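Local coordinates for protein CRISPR-associated endonuclease Cas9 (PDB 5X2H) that cuts invading DNA that matches its guide RNA in bacterial adaptive immunity, the natural enzyme using RuvC-like and HNH nuclease domains, at residues Leu71-His76 / Glu229-Ser234; Leu129-Arg134 / Asp208-Ile213; Gly169-Lys174 / Arg199-Ser204. All coordinates share one frame; numbering follows the deposited sequence.

Interaction 1: Leu71-His76 / Glu229-Ser234. With nucleotides of chain B.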
loop_
_atom_site.group_PDB
_atom_site.type_symbol
_atom_site.label_atom_id
_atom_site.label_comp_id
_atom_site.label_asym_id
_atom_site.label_seq_id
_atom_site.Cartn_x
_atom_site.Cartn_y
_atom_site.Cartn_z
ATOM N N LEU A 71 -17.626 -3.704 22.396
ATOM C CA LEU A 71 -18.953 -4.190 22.760
ATOM C C LEU A 71 -18.878 -5.224 23.875
ATOM O O LEU A 71 -19.733 -5.243 24.768
ATOM C CB LEU A 71 -19.660 -4.769 21.532
ATOM C CG LEU A 71 -20.070 -3.747 20.468
ATOM C CD1 LEU A 71 -20.685 -4.425 19.248
ATOM C CD2 LEU A 71 -21.035 -2.737 21.060
ATOM N N ASN A 72 -17.868 -6.101 23.839
ATOM C CA ASN A 72 -17.682 -7.058 24.926
ATOM C C ASN A 72 -17.450 -6.342 26.250
ATOM O O ASN A 72 -17.964 -6.764 27.293
ATOM C CB ASN A 72 -16.510 -7.990 24.616
ATOM C CG ASN A 72 -16.875 -9.081 23.622
ATOM O OD1 ASN A 72 -18.004 -9.149 23.139
ATOM N ND2 ASN A 72 -15.912 -9.946 23.315
ATOM N N HIS A 73 -16.674 -5.257 26.226
ATOM C CA HIS A 73 -16.418 -4.501 27.447
ATOM C C HIS A 73 -17.713 -3.940 28.024
ATOM O O HIS A 73 -17.938 -3.999 29.237
ATOM C CB HIS A 73 -15.417 -3.383 27.164
ATOM C CG HIS A 73 -14.820 -2.774 28.395
ATOM N ND1 HIS A 73 -13.668 -2.019 28.363
ATOM C CD2 HIS A 73 -15.212 -2.808 29.690
ATOM C CE1 HIS A 73 -13.376 -1.615 29.586
ATOM N NE2 HIS A 73 -14.296 -2.081 30.410
ATOM N N LEU A 74 -18.583 -3.406 27.167
ATOM C CA LEU A 74 -19.863 -2.897 27.648
ATOM C C LEU A 74 -20.746 -4.027 28.159
ATOM O O LEU A 74 -21.424 -3.876 29.184
ATOM C CB LEU A 74 -20.564 -2.117 26.541
ATOM C CG LEU A 74 -19.801 -0.881 26.072
ATOM C CD1 LEU A 74 -20.467 -0.289 24.860
ATOM C CD2 LEU A 74 -19.717 0.144 27.179
ATOM N N LYS A 75 -20.744 -5.170 27.464
ATOM C CA LYS A 75 -21.508 -6.320 27.937
ATOM C C LYS A 75 -21.032 -6.778 29.309
ATOM O O LYS A 75 -21.840 -7.230 30.127
ATOM C CB LYS A 75 -21.421 -7.463 26.922
ATOM C CG LYS A 75 -22.155 -7.180 25.614
ATOM C CD LYS A 75 -21.869 -8.239 24.553
ATOM C CE LYS A 75 -22.579 -7.907 23.244
ATOM N NZ LYS A 75 -22.236 -8.854 22.142
ATOM N N HIS A 76 -19.728 -6.664 29.583
ATOM C CA HIS A 76 -19.231 -6.945 30.925
ATOM C C HIS A 76 -19.772 -5.934 31.925
ATOM O O HIS A 76 -20.235 -6.306 33.010
ATOM C CB HIS A 76 -17.701 -6.935 30.940
ATOM C CG HIS A 76 -17.075 -8.203 30.445
ATOM N ND1 HIS A 76 -17.314 -9.429 31.027
ATOM C CD2 HIS A 76 -16.200 -8.428 29.437
ATOM C CE1 HIS A 76 -16.619 -10.357 30.394
ATOM N NE2 HIS A 76 -15.934 -9.775 29.425
ATOM N N GLU A 229 -21.979 4.948 34.616
ATOM C CA GLU A 229 -22.188 5.842 33.481
ATOM C C GLU A 229 -20.867 6.381 32.949
ATOM O O GLU A 229 -20.682 6.501 31.733
ATOM C CB GLU A 229 -23.109 6.998 33.869
ATOM C CG GLU A 229 -23.410 7.929 32.701
ATOM C CD GLU A 229 -24.024 9.244 33.130
ATOM O OE1 GLU A 229 -24.160 10.143 32.272
ATOM O OE2 GLU A 229 -24.365 9.382 34.322
ATOM N N GLU A 230 -19.938 6.714 33.845
ATOM C CA GLU A 230 -18.640 7.211 33.403
ATOM C C GLU A 230 -17.890 6.152 32.605
ATOM O O GLU A 230 -17.268 6.460 31.583
ATOM C CB GLU A 230 -17.814 7.665 34.606
ATOM N N GLU A 231 -17.946 4.896 33.053
ATOM C CA GLU A 231 -17.277 3.825 32.324
ATOM C C GLU A 231 -17.954 3.557 30.986
ATOM O O GLU A 231 -17.277 3.372 29.969
ATOM C CB GLU A 231 -17.239 2.553 33.171
ATOM C CG GLU A 231 -16.133 2.528 34.204
ATOM C CD GLU A 231 -15.684 1.116 34.527
ATOM O OE1 GLU A 231 -16.213 0.524 35.494
ATOM O OE2 GLU A 231 -14.812 0.593 33.798
ATOM N N VAL A 232 -19.289 3.539 30.964
ATOM C CA VAL A 232 -20.012 3.263 29.725
ATOM C C VAL A 232 -19.709 4.327 28.679
ATOM O O VAL A 232 -19.440 4.013 27.513
ATOM C CB VAL A 232 -21.523 3.153 30.005
ATOM C CG1 VAL A 232 -22.313 3.231 28.708
ATOM C CG2 VAL A 232 -21.828 1.863 30.746
ATOM N N LEU A 233 -19.729 5.600 29.079
ATOM C CA LEU A 233 -19.480 6.676 28.126
ATOM C C LEU A 233 -18.051 6.640 27.602
ATOM O O LEU A 233 -17.827 6.781 26.394
ATOM C CB LEU A 233 -19.783 8.030 28.769
ATOM C CG LEU A 233 -21.257 8.316 29.054
ATOM C CD1 LEU A 233 -21.405 9.641 29.783
ATOM C CD2 LEU A 233 -22.064 8.313 27.766
ATOM N N SER A 234 -17.070 6.451 28.487
ATOM C CA SER A 234 -15.678 6.455 28.044
ATOM C C SER A 234 -15.369 5.249 27.164
ATOM O O SER A 234 -14.640 5.371 26.174
ATOM C CB SER A 234 -14.739 6.496 29.248
ATOM O OG SER A 234 -14.896 5.343 30.055
ATOM P P A B 63 -13.310 -9.673 26.803
ATOM O OP1 A B 63 -14.041 -10.658 27.637
ATOM O OP2 A B 63 -13.356 -9.795 25.322
ATOM O "O5'" A B 63 -13.798 -8.202 27.183
ATOM C "C5'" A B 63 -13.255 -7.062 26.527
ATOM C "C4'" A B 63 -12.715 -6.049 27.508
ATOM O "O4'" A B 63 -13.689 -5.855 28.568
ATOM C "C3'" A B 63 -11.431 -6.433 28.239
ATOM O "O3'" A B 63 -10.225 -6.134 27.545
ATOM C "C2'" A B 63 -11.535 -5.659 29.549
ATOM O "O2'" A B 63 -11.125 -4.309 29.375
ATOM C "C1'" A B 63 -13.037 -5.676 29.806
ATOM N N9 A B 63 -13.434 -6.768 30.713
ATOM C C8 A B 63 -13.127 -8.105 30.619
ATOM N N7 A B 63 -13.634 -8.832 31.586
ATOM C C5 A B 63 -14.326 -7.913 32.361
ATOM C C6 A B 63 -15.085 -8.058 33.529
ATOM N N6 A B 63 -15.275 -9.232 34.132
ATOM N N1 A B 63 -15.642 -6.945 34.059
ATOM C C2 A B 63 -15.444 -5.773 33.442
ATOM N N3 A B 63 -14.749 -5.511 32.335
ATOM C C4 A B 63 -14.214 -6.639 31.838
ATOM P P A B 46 -23.641 -8.089 18.491
ATOM O OP1 A B 46 -22.800 -7.917 19.704
ATOM O OP2 A B 46 -23.626 -7.058 17.422
ATOM O "O5'" A B 46 -23.239 -9.480 17.832
ATOM C "C5'" A B 46 -23.210 -10.669 18.605
ATOM C "C4'" A B 46 -23.009 -11.881 17.735
ATOM O "O4'" A B 46 -24.175 -12.084 16.894
ATOM C "C3'" A B 46 -21.859 -11.798 16.746
ATOM O "O3'" A B 46 -20.601 -12.065 17.332
ATOM C "C2'" A B 46 -22.265 -12.809 15.685
ATOM O "O2'" A B 46 -22.011 -14.132 16.132
ATOM C "C1'" A B 46 -23.777 -12.594 15.637
ATOM N N9 A B 46 -24.149 -11.625 14.590
ATOM C C8 A B 46 -24.441 -10.290 14.719
ATOM N N7 A B 46 -24.727 -9.699 13.583
ATOM C C5 A B 46 -24.611 -10.712 12.641
ATOM C C6 A B 46 -24.791 -10.743 11.243
ATOM N N6 A B 46 -25.133 -9.680 10.510
ATOM N N1 A B 46 -24.596 -11.920 10.611
ATOM C C2 A B 46 -24.250 -12.990 11.337
ATOM N N3 A B 46 -24.051 -13.089 12.650
ATOM C C4 A B 46 -24.250 -11.901 13.249
#
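The helical, strand-free RNA-binding region of Cas9 shows here how a helix can serve a protein neighbour with one side and a guide RNA with another, as Leu74 of helix 51-82, whose arginine-rich start is consistent with the bridge helix of Cas9 enzymes, meets Val232 of helix 226-236. The protein contact is light: the Leu74 CD2 methyl rests on the backbone of Val232, 3.9 Å from its O, and meets the Val232 CG1 methyl at 4.3 Å. The ring of His73 comes close to Glu231, but its NE2 stays 4.3 Å from Glu231 OE2, too far for a bond. With its CG anti to the backbone N (chi1 -165°), the His73 imidazole lies against the ribose of A63 of chain B, whose C1' stands 3.6 Å above the ring centre.

Asn72 and His76 hold the phosphate of the same nucleotide. His76 NE2 donates to OP1 of A63 of chain B over 2.7 Å, nearly straight at 165°, while N7 of A63 of chain B sits over the His76 ring and Tyr86 stacks on that histidine. Asn72 ND2 reaches OP2 of A63 of chain B at 3.3 Å, its OD1 being bound by Gln90. Lys75, extended beyond CG, carries NZ to OP1 of A46 of chain B at 2.7 Å and also bonds Tyr89 O.

Around the protein contact, helix 121-133 supplies Leu129 and Ala132 against Leu74 and Ile128 against Val232, and Phe214 of helix 203-219 packs on Val232.

Interaction 2: Leu129-Arg134 / Asp208-Ile213. With nucleotides of chain B.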
loop_
_atom_site.group_PDB
_atom_site.type_symbol
_atom_site.label_atom_id
_atom_site.label_comp_id
_atom_site.label_asym_id
_atom_site.label_seq_id
_atom_site.Cartn_x
_atom_site.Cartn_y
_atom_site.Cartn_z
ATOM N N LEU A 129 -26.107 -0.945 23.996
ATOM C CA LEU A 129 -25.379 -1.699 22.984
ATOM C C LEU A 129 -25.734 -1.239 21.575
ATOM O O LEU A 129 -24.879 -1.274 20.684
ATOM C CB LEU A 129 -25.652 -3.192 23.152
ATOM C CG LEU A 129 -25.147 -3.764 24.480
ATOM C CD1 LEU A 129 -25.644 -5.185 24.714
ATOM C CD2 LEU A 129 -23.626 -3.708 24.533
ATOM N N HIS A 130 -26.974 -0.792 21.359
ATOM C CA HIS A 130 -27.370 -0.355 20.024
ATOM C C HIS A 130 -26.689 0.952 19.642
ATOM O O HIS A 130 -26.213 1.102 18.511
ATOM C CB HIS A 130 -28.889 -0.211 19.945
ATOM C CG HIS A 130 -29.391 0.099 18.569
ATOM N ND1 HIS A 130 -30.024 1.284 18.257
ATOM C CD2 HIS A 130 -29.351 -0.620 17.423
ATOM C CE1 HIS A 130 -30.353 1.280 16.977
ATOM N NE2 HIS A 130 -29.955 0.136 16.448
ATOM N N ILE A 131 -26.638 1.912 20.568
ATOM C CA ILE A 131 -25.967 3.178 20.290
ATOM C C ILE A 131 -24.472 2.958 20.093
ATOM O O ILE A 131 -23.841 3.586 19.233
ATOM C CB ILE A 131 -26.247 4.187 21.420
ATOM C CG1 ILE A 131 -27.723 4.597 21.423
ATOM C CG2 ILE A 131 -25.340 5.408 21.300
ATOM C CD1 ILE A 131 -28.078 5.587 22.519
ATOM N N ALA A 132 -23.886 2.044 20.866
ATOM C CA ALA A 132 -22.442 1.858 20.838
ATOM C C ALA A 132 -21.965 1.120 19.595
ATOM O O ALA A 132 -20.836 1.347 19.147
ATOM C CB ALA A 132 -21.991 1.109 22.089
ATOM N N LYS A 133 -22.792 0.237 19.028
ATOM C CA LYS A 133 -22.354 -0.531 17.864
ATOM C C LYS A 133 -22.135 0.370 16.656
ATOM O O LYS A 133 -21.173 0.185 15.903
ATOM C CB LYS A 133 -23.366 -1.630 17.537
ATOM C CG LYS A 133 -22.973 -2.452 16.321
ATOM C CD LYS A 133 -23.722 -3.766 16.242
ATOM C CE LYS A 133 -23.135 -4.636 15.136
ATOM N NZ LYS A 133 -23.950 -5.852 14.873
ATOM N N ARG A 134 -23.017 1.350 16.451
ATOM C CA ARG A 134 -22.897 2.318 15.358
ATOM C C ARG A 134 -22.958 3.708 15.982
ATOM O O ARG A 134 -24.012 4.346 16.016
ATOM C CB ARG A 134 -23.983 2.097 14.301
ATOM C CG ARG A 134 -23.718 0.881 13.420
ATOM C CD ARG A 134 -24.888 0.568 12.497
ATOM N NE ARG A 134 -26.066 0.138 13.242
ATOM C CZ ARG A 134 -26.247 -1.097 13.703
ATOM N NH1 ARG A 134 -25.322 -2.026 13.497
ATOM N NH2 ARG A 134 -27.354 -1.400 14.371
ATOM N N ASP A 208 -24.573 12.716 23.018
ATOM C CA ASP A 208 -25.542 13.533 23.740
ATOM C C ASP A 208 -26.775 12.722 24.116
ATOM O O ASP A 208 -27.353 12.923 25.189
ATOM C CB ASP A 208 -25.945 14.747 22.902
ATOM C CG ASP A 208 -24.785 15.687 22.639
ATOM O OD1 ASP A 208 -23.845 15.723 23.459
ATOM O OD2 ASP A 208 -24.816 16.391 21.608
ATOM N N GLU A 209 -27.193 11.801 23.246
ATOM C CA GLU A 209 -28.388 11.015 23.533
ATOM C C GLU A 209 -28.161 10.084 24.717
ATOM O O GLU A 209 -28.979 10.031 25.643
ATOM C CB GLU A 209 -28.813 10.223 22.297
ATOM C CG GLU A 209 -30.032 9.346 22.538
ATOM C CD GLU A 209 -30.426 8.532 21.321
ATOM O OE1 GLU A 209 -31.301 7.649 21.457
ATOM O OE2 GLU A 209 -29.860 8.769 20.232
ATOM N N LEU A 210 -27.049 9.345 24.706
ATOM C CA LEU A 210 -26.764 8.430 25.806
ATOM C C LEU A 210 -26.575 9.174 27.126
ATOM O O LEU A 210 -26.939 8.650 28.185
ATOM C CB LEU A 210 -25.533 7.586 25.478
ATOM C CG LEU A 210 -25.288 6.377 26.381
ATOM C CD1 LEU A 210 -26.563 5.568 26.551
ATOM C CD2 LEU A 210 -24.174 5.506 25.811
ATOM N N LYS A 211 -26.016 10.387 27.088
ATOM C CA LYS A 211 -25.961 11.200 28.301
ATOM C C LYS A 211 -27.358 11.610 28.748
ATOM O O LYS A 211 -27.662 11.597 29.947
ATOM C CB LYS A 211 -25.093 12.439 28.078
ATOM C CG LYS A 211 -23.610 12.152 27.918
ATOM C CD LYS A 211 -22.814 13.442 27.764
ATOM C CE LYS A 211 -21.325 13.164 27.647
ATOM N NZ LYS A 211 -20.548 14.411 27.419
ATOM N N LEU A 212 -28.221 11.975 27.797
ATOM C CA LEU A 212 -29.582 12.371 28.137
ATOM C C LEU A 212 -30.385 11.190 28.666
ATOM O O LEU A 212 -31.176 11.340 29.605
ATOM C CB LEU A 212 -30.268 12.983 26.916
ATOM C CG LEU A 212 -31.744 13.357 27.073
ATOM C CD1 LEU A 212 -31.911 14.481 28.089
ATOM C CD2 LEU A 212 -32.346 13.742 25.731
ATOM N N ILE A 213 -30.196 10.008 28.075
ATOM C CA ILE A 213 -30.940 8.830 28.513
ATOM C C ILE A 213 -30.571 8.466 29.945
ATOM O O ILE A 213 -31.441 8.127 30.757
ATOM C CB ILE A 213 -30.699 7.657 27.546
ATOM C CG1 ILE A 213 -31.370 7.934 26.198
ATOM C CG2 ILE A 213 -31.209 6.357 28.145
ATOM C CD1 ILE A 213 -31.110 6.866 25.150
ATOM P P A B 45 -28.067 -4.219 17.499
ATOM O OP1 A B 45 -27.620 -3.486 18.710
ATOM O OP2 A B 45 -27.702 -3.710 16.154
ATOM O "O5'" A B 45 -27.576 -5.727 17.628
ATOM C "C5'" A B 45 -27.760 -6.436 18.844
ATOM C "C4'" A B 45 -27.547 -7.918 18.671
ATOM O "O4'" A B 45 -28.540 -8.465 17.761
ATOM C "C3'" A B 45 -26.223 -8.344 18.063
ATOM O "O3'" A B 45 -25.152 -8.320 18.991
ATOM C "C2'" A B 45 -26.547 -9.734 17.530
ATOM O "O2'" A B 45 -26.578 -10.684 18.583
ATOM C "C1'" A B 45 -27.977 -9.532 17.027
ATOM N N9 A B 45 -28.001 -9.185 15.595
ATOM C C8 A B 45 -27.997 -7.937 15.024
ATOM N N7 A B 45 -28.014 -7.957 13.715
ATOM C C5 A B 45 -28.024 -9.310 13.407
ATOM C C6 A B 45 -28.038 -9.997 12.181
ATOM N N6 A B 45 -28.050 -9.385 10.993
ATOM N N1 A B 45 -28.045 -11.349 12.225
ATOM C C2 A B 45 -28.036 -11.958 13.419
ATOM N N3 A B 45 -28.019 -11.420 14.637
ATOM C C4 A B 45 -28.013 -10.077 14.555
ATOM P P A B 44 -31.290 -1.770 13.278
ATOM O OP1 A B 44 -30.655 -0.555 13.844
ATOM O OP2 A B 44 -30.805 -2.301 11.980
ATOM O "O5'" A B 44 -31.169 -2.939 14.351
ATOM C "C5'" A B 44 -31.708 -2.787 15.657
ATOM C "C4'" A B 44 -31.755 -4.106 16.387
ATOM O "O4'" A B 44 -32.596 -5.046 15.669
ATOM C "C3'" A B 44 -30.425 -4.825 16.525
ATOM O "O3'" A B 44 -29.664 -4.325 17.606
ATOM C "C2'" A B 44 -30.840 -6.282 16.696
ATOM O "O2'" A B 44 -31.218 -6.542 18.039
ATOM C "C1'" A B 44 -32.090 -6.356 15.817
ATOM N N9 A B 44 -31.820 -6.918 14.477
ATOM C C8 A B 44 -31.677 -6.244 13.289
ATOM N N7 A B 44 -31.454 -7.026 12.258
ATOM C C5 A B 44 -31.459 -8.304 12.801
ATOM C C6 A B 44 -31.287 -9.580 12.231
ATOM N N6 A B 44 -31.064 -9.792 10.931
ATOM N N1 A B 44 -31.347 -10.652 13.051
ATOM C C2 A B 44 -31.573 -10.445 14.355
ATOM N N3 A B 44 -31.754 -9.298 15.007
ATOM C C4 A B 44 -31.685 -8.251 14.166
ATOM P P G B 19 -21.161 4.049 12.170
ATOM O OP1 G B 19 -22.372 4.494 12.905
ATOM O OP2 G B 19 -20.458 2.821 12.616
ATOM O "O5'" G B 19 -21.550 3.890 10.633
ATOM C "C5'" G B 19 -22.241 4.935 9.968
ATOM C "C4'" G B 19 -22.387 4.698 8.485
ATOM O "O4'" G B 19 -21.094 4.625 7.828
ATOM C "C3'" G B 19 -23.066 3.421 8.037
ATOM O "O3'" G B 19 -24.466 3.404 8.252
ATOM C "C2'" G B 19 -22.670 3.369 6.569
ATOM O "O2'" G B 19 -23.415 4.321 5.826
ATOM C "C1'" G B 19 -21.221 3.856 6.642
ATOM N N9 G B 19 -20.286 2.715 6.670
ATOM C C8 G B 19 -19.762 2.062 7.757
ATOM N N7 G B 19 -18.987 1.064 7.429
ATOM C C5 G B 19 -19.010 1.050 6.041
ATOM C C6 G B 19 -18.363 0.191 5.115
ATOM O O6 G B 19 -17.609 -0.760 5.345
ATOM N N1 G B 19 -18.661 0.523 3.798
ATOM C C2 G B 19 -19.484 1.551 3.412
ATOM N N2 G B 19 -19.649 1.711 2.088
ATOM N N3 G B 19 -20.094 2.361 4.270
ATOM C C4 G B 19 -19.813 2.056 5.557
#
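Phosphate oxygen OP1 of A44 of chain B is gripped by two side chains at the C-terminal end of helix 121-133. His130 NE2 donates to it over 2.8 Å, nearly straight at 168° and at the edge of the imidazole ring; Arg134 NH2 adds a weak bond to the same oxygen. These residues belong to one member of a nearly antiparallel helix pair in the RNA-binding helical region: the axes of 129-133 and 208-213 run at 163° and approach to 11.0 Å.

Arg134 is the first residue to leave helical geometry, and its chain, bent about CG-CD, sets the guanidinium beside two RNA phosphates. There its NH2 makes a sounder bond to OP2 of A45 of chain B, the following nucleotide, at 2.9 Å. One nitrogen thus bridges two successive phosphates. The other ring nitrogen of His130, ND1, receives a weak bond from Arg111 NH1, consistent with the proton lying on NE2, and Tyr108 meets this imidazole edge to face.

The side of the helix turned to 208-213 has quite different chemistry. Ile131 is the single side chain here that reaches across, with CG1 anti to the carbonyl carbon (chi1 -68°) and CD1 carried outward. That methyl comes within 4.2 Å of Ile213 CD1 and 4.3 Å of Leu210 CD1. It also touches the carboxylate of Glu209, which is buried but answered by a salt bridge from OE1 to Arg111. Arg111 thus pairs with the glutamate and, weakly, reaches the histidine on the RNA side. Ile131 CD1 stands 4.0 Å from Glu209 CD.

Interaction 3: Gly169-Lys174 / Arg199-Ser204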
loop_
_atom_site.group_PDB
_atom_site.type_symbol
_atom_site.label_atom_id
_atom_site.label_comp_id
_atom_site.label_asym_id
_atom_site.label_seq_id
_atom_site.Cartn_x
_atom_site.Cartn_y
_atom_site.Cartn_z
ATOM N N GLY A 169 -32.392 9.231 18.830
ATOM C CA GLY A 169 -33.314 8.108 18.886
ATOM C C GLY A 169 -34.739 8.499 18.544
ATOM O O GLY A 169 -35.399 7.843 17.735
ATOM N N GLU A 170 -35.232 9.580 19.155
ATOM C CA GLU A 170 -36.579 10.051 18.844
ATOM C C GLU A 170 -36.693 10.461 17.381
ATOM O O GLU A 170 -37.710 10.196 16.729
ATOM C CB GLU A 170 -36.953 11.222 19.754
ATOM C CG GLU A 170 -38.314 11.828 19.447
ATOM C CD GLU A 170 -38.582 13.100 20.228
ATOM O OE1 GLU A 170 -37.638 13.633 20.847
ATOM O OE2 GLU A 170 -39.740 13.569 20.221
ATOM N N TYR A 171 -35.654 11.108 16.849
ATOM C CA TYR A 171 -35.669 11.541 15.456
ATOM C C TYR A 171 -35.806 10.353 14.510
ATOM O O TYR A 171 -36.665 10.348 13.622
ATOM C CB TYR A 171 -34.399 12.338 15.159
ATOM C CG TYR A 171 -34.120 12.599 13.696
ATOM C CD1 TYR A 171 -34.995 13.348 12.919
ATOM C CD2 TYR A 171 -32.960 12.122 13.098
ATOM C CE1 TYR A 171 -34.732 13.597 11.582
ATOM C CE2 TYR A 171 -32.686 12.368 11.768
ATOM C CZ TYR A 171 -33.573 13.104 11.014
ATOM O OH TYR A 171 -33.294 13.344 9.689
ATOM N N LEU A 172 -34.973 9.328 14.694
ATOM C CA LEU A 172 -35.050 8.158 13.825
ATOM C C LEU A 172 -36.339 7.379 14.056
ATOM O O LEU A 172 -36.917 6.829 13.111
ATOM C CB LEU A 172 -33.834 7.259 14.046
ATOM C CG LEU A 172 -32.478 7.864 13.675
ATOM C CD1 LEU A 172 -31.345 6.888 13.975
ATOM C CD2 LEU A 172 -32.462 8.281 12.209
ATOM N N TYR A 173 -36.807 7.321 15.304
ATOM C CA TYR A 173 -37.993 6.529 15.609
ATOM C C TYR A 173 -39.251 7.164 15.033
ATOM O O TYR A 173 -40.171 6.456 14.606
ATOM C CB TYR A 173 -38.125 6.348 17.121
ATOM C CG TYR A 173 -39.424 5.712 17.554
ATOM C CD1 TYR A 173 -39.683 4.373 17.296
ATOM C CD2 TYR A 173 -40.391 6.451 18.226
ATOM C CE1 TYR A 173 -40.870 3.788 17.689
ATOM C CE2 TYR A 173 -41.583 5.872 18.624
ATOM C CZ TYR A 173 -41.815 4.540 18.354
ATOM O OH TYR A 173 -42.994 3.953 18.748
ATOM N N LYS A 174 -39.312 8.494 15.005
ATOM C CA LYS A 174 -40.520 9.185 14.571
ATOM C C LYS A 174 -40.504 9.560 13.098
ATOM O O LYS A 174 -41.574 9.674 12.488
ATOM C CB LYS A 174 -40.732 10.446 15.411
ATOM C CG LYS A 174 -41.196 10.173 16.827
ATOM C CD LYS A 174 -41.470 11.470 17.564
ATOM C CE LYS A 174 -42.215 11.221 18.863
ATOM N NZ LYS A 174 -42.338 12.465 19.668
ATOM N N ARG A 199 -28.464 8.963 6.052
ATOM C CA ARG A 199 -28.797 8.899 7.469
ATOM C C ARG A 199 -27.602 9.156 8.383
ATOM O O ARG A 199 -27.739 9.025 9.605
ATOM C CB ARG A 199 -29.414 7.537 7.798
ATOM C CG ARG A 199 -30.601 7.155 6.924
ATOM C CD ARG A 199 -31.885 7.830 7.391
ATOM N NE ARG A 199 -33.052 7.287 6.701
ATOM C CZ ARG A 199 -33.615 7.837 5.630
ATOM N NH1 ARG A 199 -34.670 7.262 5.068
ATOM N NH2 ARG A 199 -33.129 8.963 5.124
ATOM N N CYS A 200 -26.445 9.522 7.831
ATOM C CA CYS A 200 -25.256 9.731 8.652
ATOM C C CYS A 200 -25.459 10.884 9.627
ATOM O O CYS A 200 -25.879 11.978 9.239
ATOM C CB CYS A 200 -24.045 9.996 7.762
ATOM S SG CYS A 200 -23.402 8.528 6.938
ATOM N N ILE A 201 -25.159 10.632 10.900
ATOM C CA ILE A 201 -25.314 11.610 11.969
ATOM C C ILE A 201 -24.014 11.683 12.758
ATOM O O ILE A 201 -23.409 10.650 13.067
ATOM C CB ILE A 201 -26.497 11.255 12.895
ATOM C CG1 ILE A 201 -27.806 11.257 12.103
ATOM C CG2 ILE A 201 -26.578 12.221 14.070
ATOM C CD1 ILE A 201 -29.022 10.919 12.932
ATOM N N ALA A 202 -23.589 12.904 13.083
ATOM C CA ALA A 202 -22.327 13.104 13.786
ATOM C C ALA A 202 -22.328 12.389 15.131
ATOM O O ALA A 202 -23.330 12.379 15.853
ATOM C CB ALA A 202 -22.061 14.597 13.987
ATOM N N GLN A 203 -21.179 11.801 15.470
ATOM C CA GLN A 203 -21.068 10.980 16.672
ATOM C C GLN A 203 -21.387 11.766 17.942
ATOM O O GLN A 203 -21.922 11.197 18.901
ATOM C CB GLN A 203 -19.661 10.377 16.741
ATOM C CG GLN A 203 -19.321 9.689 18.051
ATOM C CD GLN A 203 -18.011 8.934 17.981
ATOM O OE1 GLN A 203 -17.193 9.004 18.897
ATOM N NE2 GLN A 203 -17.804 8.204 16.889
ATOM N N SER A 204 -21.085 13.068 17.966
ATOM C CA SER A 204 -21.320 13.858 19.171
ATOM C C SER A 204 -22.798 13.902 19.545
ATOM O O SER A 204 -23.132 14.012 20.730
ATOM C CB SER A 204 -20.785 15.278 18.986
ATOM O OG SER A 204 -21.509 15.972 17.987
#
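Two torsion choices make this contact. Ile201 CG1 stands anti to its carbonyl carbon with CD1 extended, anti to CA (chi2 -180°), while the ring of Tyr171 is swung anti to the backbone N (chi1 167°), and the two side chains meet at an oblique angle. The methyl Ile201 CD1 arrives at the rim of the phenol ring, close to its plane, 4.1 Å from Tyr171 CE2; it abuts the CD2-CE2 side and does not lie over a face. Leu172, the next residue of helix 168-175, brings CD2 to 4.4 Å from the same methyl. One isoleucine tip is thus met by two successive residues of a helix. Within the helical RNA-binding region, the contact joins helix 168-175 to the extended chain leading into helix 203-219, where Ile201 has strand-like backbone angles.

The polar end of the tyrosine is satisfied away from this apolar meeting: Tyr171 OH is hydrogen-bonded to Tyr176 OH and to Asn158 OD1. Asn158 also holds the other segment, its ND2 bonding Cys200 O, and so ties both sides of the contact together. Within 169-174, Lys174 NZ forms a salt bridge with Glu170 OE2 at 2.9 Å, one turn apart and through the anti lone pair of the carboxylate.

Helix 150-162 borders the contact, with Asn158 packing on Ile201 and Lys161 and Leu162 on Tyr171, while Tyr108 of helix 107-113 lies against Leu172.

How the interactions relate
The three contacts are nested along the chain, interaction 3 inside the loop closed by interaction 2, and that inside the loop closed by interaction 1. Interactions 2 and 3 are buried; interaction 1 is partly buried. All three are chiefly apolar meetings, but in 1 and 2 helices 51-82 and 121-133, respectively, also bind RNA phosphates, whereas in 3 the polar groups given bind protein. Helix 203-219 carries the contact in 2, and the chain entering it carries the contact in 3; Glu209 OE2 makes a weak hydrogen bond to Gly169 N. Interactions 1 and 2 pack against each other, Leu74 CD1 lying 3.5 Å from Ala132 CB.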